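Local atomic coordinates of 2-C-methyl-D-erythritol 2,4-cyclodiphosphate synthase (Thermus thermophilus, PDB entry 1IV3), a protein that catalyses the conversion of 4-diphosphocytidyl-2-C-methyl-D-erythritol 2-phosphate to 2-C-methyl-D-erythritol 2,4-cyclodiphosphate with release of CMP, a step of non-mevalonate isoprenoid synthesis. Residues Ala43-Leu48 / Arg78-Leu83. The protein carries 3 engineered substitutions. Residues are numbered along the deposited sequence; the frame is centred on the assembly and turned at random.
Engineered in segment 78-83: Met81 (natural residue Leu).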
loop_
_atom_site.group_PDB
_atom_site.type_symbol
_atom_site.label_atom_id
_atom_site.label_comp_id
_atom_site.label_asym_id
_atom_site.label_seq_id
_atom_site.Cartn_x
_atom_site.Cartn_y
_atom_site.Cartn_z
ATOM N N ALA A 43 0.357 -11.233 -4.630
ATOM C CA ALA A 43 -0.183 -10.188 -3.740
ATOM C C ALA A 43 -1.670 -10.381 -3.478
ATOM O O ALA A 43 -2.143 -10.146 -2.364
ATOM C CB ALA A 43 0.082 -8.812 -4.342
ATOM N N LEU A 44 -2.439 -10.807 -4.490
ATOM C CA LEU A 44 -3.864 -11.082 -4.297
ATOM C C LEU A 44 -4.050 -12.246 -3.337
ATOM O O LEU A 44 -4.938 -12.245 -2.486
ATOM C CB LEU A 44 -4.549 -11.410 -5.642
ATOM C CG LEU A 44 -4.714 -10.197 -6.562
ATOM C CD1 LEU A 44 -5.057 -10.592 -7.993
ATOM C CD2 LEU A 44 -5.772 -9.265 -5.975
ATOM N N THR A 45 -3.194 -13.264 -3.475
ATOM C CA THR A 45 -3.343 -14.455 -2.623
ATOM C C THR A 45 -3.056 -14.101 -1.159
ATOM O O THR A 45 -3.800 -14.458 -0.230
ATOM C CB THR A 45 -2.407 -15.578 -3.091
ATOM O OG1 THR A 45 -2.670 -15.950 -4.453
ATOM C CG2 THR A 45 -2.640 -16.851 -2.275
ATOM N N ASP A 46 -1.952 -13.379 -0.946
ATOM C CA ASP A 46 -1.650 -12.916 0.410
ATOM C C ASP A 46 -2.783 -12.040 0.956
ATOM O O ASP A 46 -3.136 -12.145 2.132
ATOM C CB ASP A 46 -0.332 -12.152 0.475
ATOM C CG ASP A 46 0.892 -13.023 0.702
ATOM O OD1 ASP A 46 0.719 -14.226 1.002
ATOM O OD2 ASP A 46 2.035 -12.518 0.613
ATOM N N ALA A 47 -3.360 -11.153 0.146
ATOM C CA ALA A 47 -4.432 -10.284 0.627
ATOM C C ALA A 47 -5.640 -11.099 1.073
ATOM O O ALA A 47 -6.245 -10.814 2.111
ATOM C CB ALA A 47 -4.838 -9.289 -0.455
ATOM N N LEU A 48 -6.016 -12.125 0.278
ATOM C CA LEU A 48 -7.114 -13.019 0.654
ATOM C C LEU A 48 -6.833 -13.745 1.951
ATOM O O LEU A 48 -7.677 -13.792 2.853
ATOM C CB LEU A 48 -7.340 -14.040 -0.471
ATOM C CG LEU A 48 -7.928 -13.485 -1.774
ATOM C CD1 LEU A 48 -7.906 -14.557 -2.875
ATOM C CD2 LEU A 48 -9.363 -12.988 -1.597
ATOM N N ARG A 78 -6.456 -19.886 -6.110
ATOM C CA ARG A 78 -7.680 -20.679 -5.950
ATOM C C ARG A 78 -7.737 -21.408 -4.621
ATOM O O ARG A 78 -8.806 -21.559 -4.021
ATOM C CB ARG A 78 -7.784 -21.681 -7.110
ATOM C CG ARG A 78 -7.815 -21.000 -8.475
ATOM C CD ARG A 78 -8.401 -21.923 -9.530
ATOM N NE ARG A 78 -8.715 -21.224 -10.785
ATOM C CZ ARG A 78 -9.972 -20.966 -11.146
ATOM N NH1 ARG A 78 -10.960 -21.340 -10.348
ATOM N NH2 ARG A 78 -10.241 -20.340 -12.282
ATOM N N GLU A 79 -6.615 -21.903 -4.110
ATOM C CA GLU A 79 -6.688 -22.536 -2.789
ATOM C C GLU A 79 -7.040 -21.515 -1.716
ATOM O O GLU A 79 -7.819 -21.764 -0.792
ATOM C CB GLU A 79 -5.360 -23.226 -2.502
ATOM C CG GLU A 79 -5.212 -23.926 -1.178
ATOM C CD GLU A 79 -6.194 -25.045 -0.912
ATOM O OE1 GLU A 79 -7.019 -25.433 -1.767
ATOM O OE2 GLU A 79 -6.127 -25.575 0.226
ATOM N N ALA A 80 -6.456 -20.304 -1.820
ATOM C CA ALA A 80 -6.823 -19.293 -0.827
ATOM C C ALA A 80 -8.292 -18.983 -0.936
ATOM O O ALA A 80 -8.988 -18.769 0.056
ATOM C CB ALA A 80 -5.988 -18.013 -1.006
ATOM N N MET A 81 -8.813 -18.929 -2.159
ATOM C CA MET A 81 -10.236 -18.659 -2.318
ATOM C C MET A 81 -11.004 -19.776 -1.611
ATOM O O MET A 81 -12.008 -19.535 -0.936
ATOM C CB MET A 81 -10.644 -18.541 -3.795
ATOM C CG MET A 81 -10.151 -17.273 -4.492
ATOM S SD MET A 81 -10.355 -17.241 -6.288
ATOM C CE MET A 81 -12.140 -17.191 -6.393
ATOM N N ARG A 82 -10.520 -21.013 -1.754
ATOM C CA ARG A 82 -11.276 -22.131 -1.162
ATOM C C ARG A 82 -11.316 -22.018 0.353
ATOM O O ARG A 82 -12.359 -22.201 0.984
ATOM C CB ARG A 82 -10.674 -23.483 -1.548
ATOM C CG ARG A 82 -11.473 -24.683 -1.021
ATOM C CD ARG A 82 -10.802 -25.996 -1.418
ATOM N NE ARG A 82 -9.577 -26.215 -0.643
ATOM C CZ ARG A 82 -9.646 -26.573 0.643
ATOM N NH1 ARG A 82 -10.845 -26.733 1.205
ATOM N NH2 ARG A 82 -8.546 -26.775 1.358
ATOM N N LEU A 83 -10.165 -21.696 0.941
ATOM C CA LEU A 83 -10.044 -21.548 2.389
ATOM C C LEU A 83 -10.905 -20.411 2.916
ATOM O O LEU A 83 -11.567 -20.577 3.935
ATOM C CB LEU A 83 -8.584 -21.304 2.777
ATOM C CG LEU A 83 -7.602 -22.427 2.455
ATOM C CD1 LEU A 83 -6.169 -21.956 2.672
ATOM C CD2 LEU A 83 -7.890 -23.665 3.298
#
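Ala80 points its methyl toward helix 43-48 and meets two residues one turn apart there, Thr45 and Leu48. The closer meeting is methyl to methyl: CG2 of Thr45 lies 3.8 Å from CB of Ala80. With chi1 at -59°, OG1 of Thr45 sits beside the backbone N and CG2 lies opposite that N, which keeps the hydroxyl back beside its own helix, where OG1 hydrogen-bonds the carbonyl O of Met41. A threonine thus suits a buried helix face: its polar atom is satisfied one turn back and its methyl serves the apolar interface. On the next turn, CB of Leu48 lies 4.2 Å from the same CB of Ala80. The short alanine side chain suits this spot, where the axes of these segments come within 9.1 Å, with the CA atoms of Thr45 and Ala80 6.2 Å apart.

The two helices, 39-50 and 73-86, run nearly parallel here, at 15°, in the α+β fold of the IspF family, where helices cover a mixed, mostly antiparallel sheet. Helix 39-50 sits between the sheet and helix 73-86: Ala43, Leu44 and Ala47 pack on strand 141-150, while Leu44, Thr45 and Leu48 all touch Leu77 of helix 73-86. Thr45 further touches Ile57 and Phe61, both predicted to bind substrate.

Leu48 reaches past Ala80 to the engineered Met81, and the two side chains run at a slant to each other. Contact is made by CD1 of Leu48 against CG of Met81, 3.9 Å apart, so the methionine is touched on its methylene, before the bend at chi3 (67°) that turns its terminal methyl. Beyond this apolar seam, Arg82 grips Glu79 side-on, NE to OE1 and NH2 to OE2, each at 2.9 Å, an i to i+3 salt bridge that pairs both charges along helix 73-86.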